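Local atomic coordinates of BH2621 protein (Bacillus halodurans, PDB entry 2QML), a protein that is probably a GNAT-family N-acyltransferase of siderophore biosynthesis, transferring an acyl group to an amine. Residues A76-W85 with Y117-L127. Sequence-based numbering, arbitrary orientation. Where two conformers were deposited one is given.
Sequences AINGVPMSYW and YLGQGLIYPLL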
# COMPACT_ATOMS: atom_id res chain seq x y z
N ALA A 76 0.88 11.69 2.27
CA ALA A 76 0.98 12.76 3.24
C ALA A 76 -0.38 13.18 3.78
O ALA A 76 -1.40 13.04 3.09
CB ALA A 76 1.71 13.97 2.60
N ILE A 77 -0.40 13.67 5.01
CA ILE A 77 -1.61 14.18 5.63
C ILE A 77 -1.30 15.63 5.95
O ILE A 77 -0.35 15.93 6.66
CB ILE A 77 -2.02 13.40 6.88
CG1 ILE A 77 -2.27 11.93 6.52
CG2 ILE A 77 -3.25 14.04 7.52
CD1 ILE A 77 -2.40 11.01 7.75
N ASN A 78 -2.08 16.52 5.36
CA ASN A 78 -1.87 17.95 5.49
C ASN A 78 -0.44 18.34 5.14
O ASN A 78 0.20 19.16 5.81
CB ASN A 78 -2.27 18.42 6.88
CG ASN A 78 -3.77 18.49 7.06
OD1 ASN A 78 -4.56 18.29 6.14
ND2 ASN A 78 -4.16 18.86 8.25
N GLY A 79 0.05 17.70 4.08
CA GLY A 79 1.37 17.94 3.56
C GLY A 79 2.53 17.23 4.21
O GLY A 79 3.59 17.19 3.62
N VAL A 80 2.32 16.64 5.41
CA VAL A 80 3.39 15.96 6.12
C VAL A 80 3.51 14.54 5.61
O VAL A 80 2.57 13.80 5.71
CB VAL A 80 3.17 15.98 7.65
CG1 VAL A 80 4.28 15.19 8.35
CG2 VAL A 80 3.04 17.46 8.25
N PRO A 81 4.66 14.18 5.05
CA PRO A 81 4.85 12.85 4.48
C PRO A 81 4.94 11.83 5.61
O PRO A 81 5.66 12.05 6.60
CB PRO A 81 6.17 12.95 3.75
CG PRO A 81 6.87 14.12 4.43
CD PRO A 81 5.87 15.01 5.01
N MSE A 82 4.20 10.74 5.54
CA MSE A 82 4.18 9.78 6.66
C MSE A 82 3.87 8.32 6.27
O MSE A 82 3.73 7.47 7.12
CB MSE A 82 3.22 10.31 7.75
CG MSE A 82 1.86 10.84 7.26
SE MSE A 82 0.78 9.61 6.23
CE MSE A 82 0.32 8.38 7.70
N SER A 83 3.85 8.04 4.98
CA SER A 83 3.56 6.71 4.49
C SER A 83 4.23 6.44 3.14
O SER A 83 4.48 7.35 2.33
CB SER A 83 2.04 6.49 4.44
OG SER A 83 1.43 7.41 3.57
N TYR A 84 4.53 5.18 2.92
CA TYR A 84 5.22 4.71 1.72
C TYR A 84 4.35 3.60 1.13
O TYR A 84 3.84 2.75 1.86
CB TYR A 84 6.67 4.30 2.04
CG TYR A 84 7.39 3.53 0.94
CD1 TYR A 84 8.03 4.19 -0.12
CD2 TYR A 84 7.46 2.15 0.97
CE1 TYR A 84 8.72 3.49 -1.10
CE2 TYR A 84 8.15 1.47 0.01
CZ TYR A 84 8.75 2.15 -1.04
OH TYR A 84 9.42 1.45 -2.00
N TRP A 85 4.29 3.61 -0.19
CA TRP A 85 3.40 2.76 -0.95
C TRP A 85 4.09 2.22 -2.19
O TRP A 85 4.81 2.94 -2.90
CB TRP A 85 2.12 3.54 -1.37
CG TRP A 85 1.47 4.26 -0.25
CD1 TRP A 85 1.92 5.42 0.35
CD2 TRP A 85 0.33 3.84 0.48
NE1 TRP A 85 1.12 5.75 1.34
CE2 TRP A 85 0.14 4.81 1.51
CE3 TRP A 85 -0.56 2.77 0.39
CZ2 TRP A 85 -0.91 4.74 2.42
CZ3 TRP A 85 -1.62 2.71 1.27
CH2 TRP A 85 -1.78 3.69 2.28
N TYR A 117 2.28 9.10 13.51
CA TYR A 117 1.09 8.87 12.67
C TYR A 117 0.45 7.51 12.85
O TYR A 117 -0.48 7.15 12.12
CB TYR A 117 1.44 9.17 11.19
CG TYR A 117 1.53 10.65 10.96
CD1 TYR A 117 0.39 11.41 10.71
CD2 TYR A 117 2.75 11.32 11.06
CE1 TYR A 117 0.47 12.78 10.52
CE2 TYR A 117 2.84 12.68 10.88
CZ TYR A 117 1.70 13.42 10.64
OH TYR A 117 1.79 14.78 10.47
N LEU A 118 0.93 6.75 13.83
CA LEU A 118 0.33 5.47 14.17
C LEU A 118 -0.75 5.64 15.23
O LEU A 118 -0.75 6.60 16.02
CB LEU A 118 1.38 4.50 14.71
CG LEU A 118 2.56 4.12 13.82
CD1 LEU A 118 3.60 3.33 14.66
CD2 LEU A 118 2.07 3.37 12.58
N GLY A 119 -1.64 4.67 15.29
CA GLY A 119 -2.65 4.59 16.33
C GLY A 119 -3.75 5.58 16.28
O GLY A 119 -4.46 5.76 17.26
N GLN A 120 -3.94 6.24 15.15
CA GLN A 120 -4.95 7.26 15.02
C GLN A 120 -6.01 7.00 13.95
O GLN A 120 -6.81 7.86 13.67
CB GLN A 120 -4.23 8.55 14.73
CG GLN A 120 -3.41 8.98 15.95
CD GLN A 120 -2.36 9.94 15.57
OE1 GLN A 120 -2.65 11.12 15.33
NE2 GLN A 120 -1.12 9.47 15.52
N GLY A 121 -6.04 5.78 13.43
CA GLY A 121 -6.98 5.38 12.39
C GLY A 121 -6.70 5.99 11.02
O GLY A 121 -7.54 5.90 10.15
N LEU A 122 -5.54 6.61 10.85
CA LEU A 122 -5.20 7.30 9.59
C LEU A 122 -4.92 6.35 8.45
O LEU A 122 -5.03 6.77 7.30
CB LEU A 122 -4.04 8.30 9.81
CG LEU A 122 -4.38 9.47 10.74
CD1 LEU A 122 -3.09 10.13 11.23
CD2 LEU A 122 -5.34 10.46 10.05
N ILE A 123 -4.58 5.09 8.71
CA ILE A 123 -4.42 4.17 7.59
C ILE A 123 -5.69 4.02 6.74
O ILE A 123 -5.58 3.84 5.53
CB ILE A 123 -3.96 2.76 8.10
CG1 ILE A 123 -3.55 1.83 6.96
CG2 ILE A 123 -5.09 2.10 8.92
CD1 ILE A 123 -2.51 2.37 6.03
N TYR A 124 -6.87 4.09 7.34
CA TYR A 124 -8.11 3.90 6.56
C TYR A 124 -8.35 4.91 5.47
O TYR A 124 -8.47 4.52 4.30
CB TYR A 124 -9.32 3.86 7.50
CG TYR A 124 -9.35 2.63 8.32
CD1 TYR A 124 -9.75 1.43 7.76
CD2 TYR A 124 -8.97 2.65 9.66
CE1 TYR A 124 -9.77 0.28 8.50
CE2 TYR A 124 -9.00 1.49 10.42
CZ TYR A 124 -9.40 0.32 9.81
OH TYR A 124 -9.44 -0.85 10.56
N PRO A 125 -8.39 6.22 5.78
CA PRO A 125 -8.60 7.17 4.68
C PRO A 125 -7.50 7.12 3.60
O PRO A 125 -7.77 7.32 2.41
CB PRO A 125 -8.66 8.54 5.39
CG PRO A 125 -7.97 8.33 6.71
CD PRO A 125 -8.34 6.91 7.08
N LEU A 126 -6.27 6.87 4.01
CA LEU A 126 -5.16 6.79 3.07
C LEU A 126 -5.29 5.58 2.15
O LEU A 126 -5.19 5.71 0.92
CB LEU A 126 -3.84 6.71 3.79
CG LEU A 126 -3.35 7.99 4.44
CD1 LEU A 126 -2.26 7.68 5.50
CD2 LEU A 126 -2.89 9.02 3.37
N LEU A 127 -5.50 4.41 2.73
CA LEU A 127 -5.66 3.21 1.95
C LEU A 127 -6.89 3.29 1.03
O LEU A 127 -6.79 2.90 -0.14
CB LEU A 127 -5.72 1.98 2.87
CG LEU A 127 -5.92 0.67 2.14
CD1 LEU A 127 -4.78 0.28 1.19
CD2 LEU A 127 -6.21 -0.50 3.22
O HOH W 1 -0.03 16.10 9.42
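The aromatic ring of Tyr-117 lies across selenomethionine Met-82, whose CG sits over the centre of one ring face, 3.7 Å from the centroid and 12° off the normal, a CH-pi contact. Met-82 carries CG wedged between its backbone N and carbonyl carbon (chi1 45°); the bend at chi2 leaves SE oblique to the ring, a Met-aromatic contact, and the bend at chi3 brings CE back beside Tyr-117 CB and toward Leu-126. There the two side chains meet tip to tip, and the 3.5 Å from Met-82 CE to Leu-126 CD1 is tighter than usual for two carbons. Around this point the packing is dense and apolar. Ile-77 CD1 sits over the branch of Leu-122, 3.7 Å from Leu-122 CD1, and also touches Leu-126 CD1. Further along strand 80-85, the six-membered ring of Trp-85 lies across residues 123-127 of the helix, with CZ2 3.8 Å from Leu-126 CB, CH2 near Ile-123 CD1, and Leu-127 CD1 at the ring edge. The indole is steadied within its own strand: Trp-85 NE1 donates to Ser-83 OG, 2.8 Å away and in the ring plane, while Phe-24 of strand 20-26 meets the ring from outside the contact. Toward the type I' turn from Ile-77 to Val-80 the fit gives way to a more solvent-accessible margin. There Val-80 CG1 rests 3.3 Å from Tyr-117 OH, and a water at the edge of the tyrosine ring joins that hydroxyl to Ile-77 O, to which it donates at 2.8 Å. The axis of helix 123-127 crosses that of strand 80-85 at -63°, following a glycine-rich loop like the one that binds the acyl-CoA pyrophosphate in relatives. No direct hydrogen bond crosses between the segments, so their union rests on apolar and aromatic packing, with a single water supplying a polar link at the margin.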